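Local structure of glucokinase (Streptomyces griseus, 3VGL) at residues Q120-V125 with P253-V258; A200-L205 with Q224-A229. The protein probably catalyses the ATP-dependent phosphorylation of D-glucose to D-glucose 6-phosphate, and belongs to the ROK family of sugar kinases and repressors. All coordinates share one frame; numbering follows the deposited sequence.

Contact 1: Q120-V125 with P253-V258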
ATOM      1  N   GLN A 120      -7.476 -15.895  32.286  1.00 23.39           N
ATOM      2  CA  GLN A 120      -7.612 -15.978  33.740  1.00 25.24           C
ATOM      3  C   GLN A 120      -6.458 -15.290  34.453  1.00 25.99           C
ATOM      4  O   GLN A 120      -5.293 -15.558  34.150  1.00 26.60           O
ATOM      5  CB  GLN A 120      -7.672 -17.437  34.179  1.00 25.74           C
ATOM      6  CG  GLN A 120      -8.979 -18.106  33.836  1.00 26.18           C
ATOM      7  CD  GLN A 120      -8.966 -19.591  34.169  1.00 29.07           C
ATOM      8  OE1 GLN A 120      -8.458 -20.415  33.407  1.00 31.49           O
ATOM      9  NE2 GLN A 120      -9.526 -19.938  35.308  1.00 31.54           N
ATOM     10  N   GLY A 121      -6.791 -14.402  35.390  1.00 27.05           N
ATOM     11  CA  GLY A 121      -5.768 -13.703  36.190  1.00 28.57           C
ATOM     12  C   GLY A 121      -5.340 -12.362  35.625  1.00 27.86           C
ATOM     13  O   GLY A 121      -4.610 -11.605  36.271  1.00 28.88           O
ATOM     14  N   HIS A 122      -5.780 -12.072  34.400  1.00 26.04           N
ATOM     15  CA  HIS A 122      -5.481 -10.796  33.755  1.00 25.85           C
ATOM     16  C   HIS A 122      -6.639  -9.812  33.983  1.00 26.03           C
ATOM     17  O   HIS A 122      -7.743 -10.238  34.337  1.00 27.85           O
ATOM     18  CB  HIS A 122      -5.247 -11.014  32.254  1.00 24.06           C
ATOM     19  CG  HIS A 122      -4.045 -11.855  31.927  1.00 23.74           C
ATOM     20  ND1 HIS A 122      -2.847 -11.317  31.509  1.00 23.55           N
ATOM     21  CD2 HIS A 122      -3.859 -13.198  31.960  1.00 24.36           C
ATOM     22  CE1 HIS A 122      -1.973 -12.287  31.300  1.00 25.78           C
ATOM     23  NE2 HIS A 122      -2.565 -13.441  31.561  1.00 25.18           N
ATOM     24  N   ASP A 123      -6.389  -8.511  33.800  1.00 26.19           N
ATOM     25  CA  ASP A 123      -7.443  -7.490  33.885  1.00 26.10           C
ATOM     26  C   ASP A 123      -7.773  -6.878  32.530  1.00 24.66           C
ATOM     27  O   ASP A 123      -8.895  -6.415  32.310  1.00 24.69           O
ATOM     28  CB  ASP A 123      -7.044  -6.351  34.823  1.00 27.56           C
ATOM     29  CG  ASP A 123      -6.726  -6.830  36.227  1.00 30.03           C
ATOM     30  OD1 ASP A 123      -5.779  -6.279  36.817  1.00 33.97           O
ATOM     31  OD2 ASP A 123      -7.411  -7.730  36.733  1.00 33.61           O
ATOM     32  N   ASP A 124      -6.778  -6.853  31.652  1.00 23.75           N
ATOM     33  CA  ASP A 124      -6.897  -6.217  30.335  1.00 22.67           C
ATOM     34  C   ASP A 124      -6.322  -7.166  29.304  1.00 20.98           C
ATOM     35  O   ASP A 124      -5.111  -7.339  29.221  1.00 21.49           O
ATOM     36  CB  ASP A 124      -6.181  -4.860  30.324  1.00 23.79           C
ATOM     37  CG  ASP A 124      -6.693  -3.930  31.413  1.00 26.48           C
ATOM     38  OD1 ASP A 124      -7.778  -3.336  31.239  1.00 27.31           O
ATOM     39  OD2 ASP A 124      -6.019  -3.813  32.473  1.00 30.68           O
ATOM     40  N   VAL A 125      -7.202  -7.813  28.541  1.00 19.81           N
ATOM     41  CA  VAL A 125      -6.753  -8.729  27.488  1.00 19.67           C
ATOM     42  C   VAL A 125      -7.488  -8.446  26.195  1.00 18.21           C
ATOM     43  O   VAL A 125      -8.614  -7.954  26.209  1.00 18.04           O
ATOM     44  CB  VAL A 125      -6.903 -10.245  27.843  1.00 20.22           C
ATOM     45  CG1 VAL A 125      -6.060 -10.602  29.053  1.00 22.59           C
ATOM     46  CG2 VAL A 125      -8.356 -10.647  28.038  1.00 21.63           C
ATOM     47  N   PRO A 253      -2.525  -4.367  26.121  1.00 16.70           N
ATOM     48  CA  PRO A 253      -3.025  -5.352  27.102  1.00 17.20           C
ATOM     49  C   PRO A 253      -1.866  -6.156  27.696  1.00 17.75           C
ATOM     50  O   PRO A 253      -0.745  -6.087  27.193  1.00 17.59           O
ATOM     51  CB  PRO A 253      -3.896  -6.259  26.243  1.00 16.85           C
ATOM     52  CG  PRO A 253      -3.122  -6.311  24.948  1.00 15.66           C
ATOM     53  CD  PRO A 253      -2.637  -4.882  24.734  1.00 15.51           C
ATOM     54  N   SER A 254      -2.138  -6.940  28.740  1.00 18.85           N
ATOM     55  CA  SER A 254      -1.118  -7.840  29.258  1.00 19.96           C
ATOM     56  C   SER A 254      -0.974  -9.076  28.360  1.00 19.23           C
ATOM     57  O   SER A 254       0.099  -9.687  28.306  1.00 20.44           O
ATOM     58  CB  SER A 254      -1.457  -8.259  30.689  1.00 20.44           C
ATOM     59  OG  SER A 254      -2.751  -8.823  30.748  1.00 21.80           O
ATOM     60  N   ALA A 255      -2.054  -9.432  27.667  1.00 18.69           N
ATOM     61  CA  ALA A 255      -2.033 -10.588  26.786  1.00 17.85           C
ATOM     62  C   ALA A 255      -2.947 -10.429  25.586  1.00 16.70           C
ATOM     63  O   ALA A 255      -4.036  -9.834  25.686  1.00 16.66           O
ATOM     64  CB  ALA A 255      -2.428 -11.849  27.572  1.00 18.07           C
ATOM     65  N   PHE A 256      -2.478 -10.995  24.478  1.00 15.95           N
ATOM     66  CA  PHE A 256      -3.295 -11.310  23.304  1.00 15.14           C
ATOM     67  C   PHE A 256      -3.617 -12.783  23.305  1.00 15.62           C
ATOM     68  O   PHE A 256      -2.749 -13.611  23.603  1.00 17.62           O
ATOM     69  CB  PHE A 256      -2.551 -10.958  22.016  1.00 14.83           C
ATOM     70  CG  PHE A 256      -2.339  -9.491  21.854  1.00 13.82           C
ATOM     71  CD1 PHE A 256      -3.414  -8.683  21.523  1.00 13.99           C
ATOM     72  CD2 PHE A 256      -1.095  -8.905  22.118  1.00 14.21           C
ATOM     73  CE1 PHE A 256      -3.259  -7.299  21.418  1.00 14.53           C
ATOM     74  CE2 PHE A 256      -0.928  -7.493  21.982  1.00 15.41           C
ATOM     75  CZ  PHE A 256      -2.018  -6.713  21.643  1.00 16.88           C
ATOM     76  N   ILE A 257      -4.871 -13.094  22.989  1.00 15.28           N
ATOM     77  CA  ILE A 257      -5.337 -14.490  22.962  1.00 15.43           C
ATOM     78  C   ILE A 257      -5.873 -14.739  21.570  1.00 15.48           C
ATOM     79  O   ILE A 257      -6.771 -14.023  21.110  1.00 16.07           O
ATOM     80  CB  ILE A 257      -6.403 -14.760  24.035  1.00 16.08           C
ATOM     81  CG1 ILE A 257      -5.871 -14.367  25.420  1.00 19.03           C
ATOM     82  CG2 ILE A 257      -6.822 -16.229  24.004  1.00 16.71           C
ATOM     83  CD1 ILE A 257      -6.925 -14.348  26.519  1.00 23.13           C
ATOM     84  N   VAL A 258      -5.301 -15.733  20.901  1.00 14.58           N
ATOM     85  CA  VAL A 258      -5.667 -16.053  19.515  1.00 14.31           C
ATOM     86  C   VAL A 258      -6.568 -17.270  19.512  1.00 13.96           C
ATOM     87  O   VAL A 258      -6.158 -18.352  19.966  1.00 16.39           O
ATOM     88  CB  VAL A 258      -4.402 -16.319  18.662  1.00 14.95           C
ATOM     89  CG1 VAL A 258      -4.803 -16.587  17.212  1.00 15.37           C
ATOM     90  CG2 VAL A 258      -3.477 -15.097  18.695  1.00 15.63           C
TER
HETATM   91  O   HOH W   1      -3.980  -7.490  32.741  1.00 14.52           O
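Parallel strands 125-130 and 255-259 are neighbours in the sheet of one lobe of the actin-like ATPase fold, and His-122 and Ser-254 join the loops leading into them. The hydroxyl of Ser-254 lies at the imidazole edge, near the ring plane, with ND1 of His-122 2.6 Å from OG in a hydrogen bond that either group could donate. A chi1 of 55° places OG between the backbone N and carbonyl carbon of Ser-254, where it also meets water 1, which accepts from Asp-123 N. Beside it, Ser-254 N donates to Asp-124 O (3.0 Å), meeting the carbonyl nearly end-on at a C=O...N angle of 163°. The methyl of Ala-255 makes an off-centre CH-pi contact with the His-122 ring, CB lying 4.2 Å from its centroid. Deeper in, Val-125 CG1 rests on Ala-255 CB at 4.1 Å, and its CG2 meets Ile-257 CD1. A leucine in place of His-122 would probably cost OG its imidazole partner and Ala-255 its aromatic neighbour. The chemistry grades from a solvent-linked polar network at the strand entrances to apolar packing on one face of the sheet, where Val-125, Ala-255 and Ile-257 meet.

Contact 2: A200-L205 with Q224-A229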
ATOM      1  N   ALA A 200       3.701 -31.527  -2.219  1.00 35.29           N
ATOM      2  CA  ALA A 200       3.315 -32.932  -2.381  1.00 36.22           C
ATOM      3  C   ALA A 200       2.518 -33.503  -1.202  1.00 35.66           C
ATOM      4  O   ALA A 200       1.459 -34.117  -1.401  1.00 35.37           O
ATOM      5  CB  ALA A 200       4.540 -33.799  -2.676  1.00 37.92           C
ATOM      6  N   VAL A 201       3.027 -33.295   0.013  1.00 35.03           N
ATOM      7  CA  VAL A 201       2.344 -33.738   1.232  1.00 34.65           C
ATOM      8  C   VAL A 201       0.975 -33.062   1.383  1.00 33.35           C
ATOM      9  O   VAL A 201      -0.033 -33.726   1.643  1.00 33.30           O
ATOM     10  CB  VAL A 201       3.229 -33.523   2.492  1.00 34.70           C
ATOM     11  CG1 VAL A 201       2.425 -33.723   3.779  1.00 34.99           C
ATOM     12  CG2 VAL A 201       4.434 -34.454   2.464  1.00 36.61           C
ATOM     13  N   LEU A 202       0.934 -31.742   1.198  1.00 31.96           N
ATOM     14  CA  LEU A 202      -0.322 -31.006   1.307  1.00 30.72           C
ATOM     15  C   LEU A 202      -1.381 -31.522   0.345  1.00 31.61           C
ATOM     16  O   LEU A 202      -2.508 -31.805   0.754  1.00 31.94           O
ATOM     17  CB  LEU A 202      -0.085 -29.499   1.097  1.00 28.26           C
ATOM     18  CG  LEU A 202      -1.281 -28.546   1.006  1.00 26.61           C
ATOM     19  CD1 LEU A 202      -2.096 -28.608   2.269  1.00 24.49           C
ATOM     20  CD2 LEU A 202      -0.790 -27.131   0.749  1.00 25.13           C
ATOM     21  N   LEU A 203      -1.019 -31.643  -0.929  1.00 32.93           N
ATOM     22  CA  LEU A 203      -1.951 -32.120  -1.949  1.00 33.61           C
ATOM     23  C   LEU A 203      -2.394 -33.564  -1.694  1.00 34.73           C
ATOM     24  O   LEU A 203      -3.560 -33.904  -1.911  1.00 34.70           O
ATOM     25  CB  LEU A 203      -1.356 -31.957  -3.355  1.00 34.38           C
ATOM     26  CG  LEU A 203      -1.028 -30.514  -3.776  1.00 33.55           C
ATOM     27  CD1 LEU A 203       0.032 -30.503  -4.870  1.00 35.23           C
ATOM     28  CD2 LEU A 203      -2.275 -29.754  -4.220  1.00 33.15           C
ATOM     29  N   GLY A 204      -1.475 -34.388  -1.193  1.00 35.84           N
ATOM     30  CA  GLY A 204      -1.775 -35.781  -0.834  1.00 37.54           C
ATOM     31  C   GLY A 204      -2.802 -35.948   0.278  1.00 37.01           C
ATOM     32  O   GLY A 204      -3.452 -36.984   0.369  1.00 37.75           O
ATOM     33  N   LEU A 205      -2.960 -34.930   1.123  1.00 35.82           N
ATOM     34  CA  LEU A 205      -3.940 -34.979   2.210  1.00 35.34           C
ATOM     35  C   LEU A 205      -5.350 -34.662   1.719  1.00 35.37           C
ATOM     36  O   LEU A 205      -6.329 -34.901   2.430  1.00 35.42           O
ATOM     37  CB  LEU A 205      -3.547 -34.007   3.341  1.00 34.29           C
ATOM     38  CG  LEU A 205      -2.264 -34.345   4.115  1.00 34.92           C
ATOM     39  CD1 LEU A 205      -1.812 -33.163   4.965  1.00 33.64           C
ATOM     40  CD2 LEU A 205      -2.422 -35.600   4.975  1.00 35.91           C
ATOM     41  N   GLN A 224       4.076 -31.812   9.274  1.00 36.68           N
ATOM     42  CA  GLN A 224       4.936 -32.792   8.603  1.00 38.30           C
ATOM     43  C   GLN A 224       6.056 -32.121   7.804  1.00 38.29           C
ATOM     44  O   GLN A 224       6.867 -32.799   7.168  1.00 39.76           O
ATOM     45  CB  GLN A 224       4.101 -33.702   7.696  1.00 38.59           C
ATOM     46  CG  GLN A 224       3.179 -34.659   8.449  1.00 40.81           C
ATOM     47  CD  GLN A 224       2.289 -35.485   7.529  1.00 43.66           C
ATOM     48  OE1 GLN A 224       1.119 -35.728   7.836  1.00 45.03           O
ATOM     49  NE2 GLN A 224       2.833 -35.915   6.397  1.00 45.19           N
ATOM     50  N   GLY A 225       6.086 -30.791   7.831  1.00 36.87           N
ATOM     51  CA  GLY A 225       7.176 -30.014   7.240  1.00 36.37           C
ATOM     52  C   GLY A 225       7.010 -29.676   5.770  1.00 35.69           C
ATOM     53  O   GLY A 225       7.984 -29.307   5.113  1.00 36.05           O
ATOM     54  N   ASP A 226       5.782 -29.797   5.258  1.00 34.18           N
ATOM     55  CA  ASP A 226       5.469 -29.431   3.877  1.00 32.92           C
ATOM     56  C   ASP A 226       5.838 -27.959   3.695  1.00 31.58           C
ATOM     57  O   ASP A 226       5.292 -27.099   4.399  1.00 30.07           O
ATOM     58  CB  ASP A 226       3.975 -29.666   3.596  1.00 32.22           C
ATOM     59  CG  ASP A 226       3.567 -29.292   2.180  1.00 32.71           C
ATOM     60  OD1 ASP A 226       3.425 -30.196   1.337  1.00 33.35           O
ATOM     61  OD2 ASP A 226       3.367 -28.094   1.901  1.00 29.87           O
ATOM     62  N   PRO A 227       6.793 -27.658   2.785  1.00 31.23           N
ATOM     63  CA  PRO A 227       7.312 -26.287   2.664  1.00 29.77           C
ATOM     64  C   PRO A 227       6.253 -25.254   2.294  1.00 27.82           C
ATOM     65  O   PRO A 227       6.281 -24.133   2.825  1.00 26.94           O
ATOM     66  CB  PRO A 227       8.353 -26.392   1.544  1.00 31.05           C
ATOM     67  CG  PRO A 227       8.716 -27.821   1.485  1.00 32.03           C
ATOM     68  CD  PRO A 227       7.511 -28.599   1.901  1.00 32.53           C
ATOM     69  N   VAL A 228       5.345 -25.619   1.393  1.00 26.74           N
ATOM     70  CA  VAL A 228       4.274 -24.706   0.969  1.00 25.33           C
ATOM     71  C   VAL A 228       3.343 -24.421   2.143  1.00 24.47           C
ATOM     72  O   VAL A 228       2.921 -23.273   2.337  1.00 22.37           O
ATOM     73  CB  VAL A 228       3.506 -25.251  -0.269  1.00 25.99           C
ATOM     74  CG1 VAL A 228       2.077 -24.670  -0.351  1.00 25.09           C
ATOM     75  CG2 VAL A 228       4.292 -24.951  -1.545  1.00 26.78           C
ATOM     76  N   ALA A 229       3.033 -25.442   2.935  1.00 24.56           N
ATOM     77  CA  ALA A 229       2.166 -25.238   4.099  1.00 23.71           C
ATOM     78  C   ALA A 229       2.858 -24.362   5.148  1.00 23.61           C
ATOM     79  O   ALA A 229       2.244 -23.464   5.716  1.00 21.24           O
ATOM     80  CB  ALA A 229       1.737 -26.574   4.686  1.00 24.87           C
TER
HETATM   81  O   HOH W   2       5.455 -31.583   0.613  1.00 17.67           O
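Asp-226 reaches across to the opening turn of helix 200-204, and its carboxylate carries the polar part of this contact. Leu-202 N donates to Asp-226 OD1 over 2.9 Å, approaching from well above the carboxylate plane, 59° out of it. The same oxygen accepts from water 2, which lies 2.6 Å from OD1 and in turn accepts from Val-201 N, so the helix is met both directly and through solvent. The other oxygen serves its own chain: Asp-226 is the N-cap of helix 227-251, and Ala-229 N donates to OD2 at 2.9 Å, meeting its anti lone pair. A chi1 of 179° extends the carboxylate of Asp-226 toward helix 200-204, and its rotation about the CB-CG bond gives one oxygen to each helix. Amide N-H groups from two helix starts therefore converge on one buried carboxylate, an environment likely to favour its negative charge.

Apolar contacts flank these bonds. Val-201 CB and Asp-226 CB pass 4.1 Å apart. Further along, the side chains of Leu-202 and Val-228 cross at about a right angle, CD2 of the leucine touching CG1 of the valine at 3.9 Å. Leu-202 also packs on Ile-213 and His-217, so the leucine is enclosed from more than one part of the chain.

At the exposed margin there is van der Waals contact of another kind: the extended chain of Gln-224 crosses Val-201 obliquely, and its polar end lies against CG1 of the valine.

Backbone geometry sets the stage: Gly-225, with positive phi (88°), closes helix 215-223 in a Schellman motif. A Schellman C-cap followed at once by an aspartate N-cap is a compact helix-to-helix turn, here with the capping carboxylate shared with a third helix.

Overall arrangement
Read together, the two contacts illustrate how polar tethers accompany apolar packing in different parts of one fold. Contact 1 belongs to a central sheet, joining parallel neighbouring strands across a long chain separation; most of its touching residues are buried and none is exposed. Contact 2, farther from the centre of the chain, joins helix starts close in sequence, includes exposed residues at its margin and is nested within the loop that contact 1 closes. They hold different elements, although helix 227-251, which begins at contact 2, leads directly to strand 255-259 of contact 1. A neutral hydroxyl is the polar hub of the first and a carboxylate that of the second, each with a bridging water. Nearest atoms are about 15 Å apart.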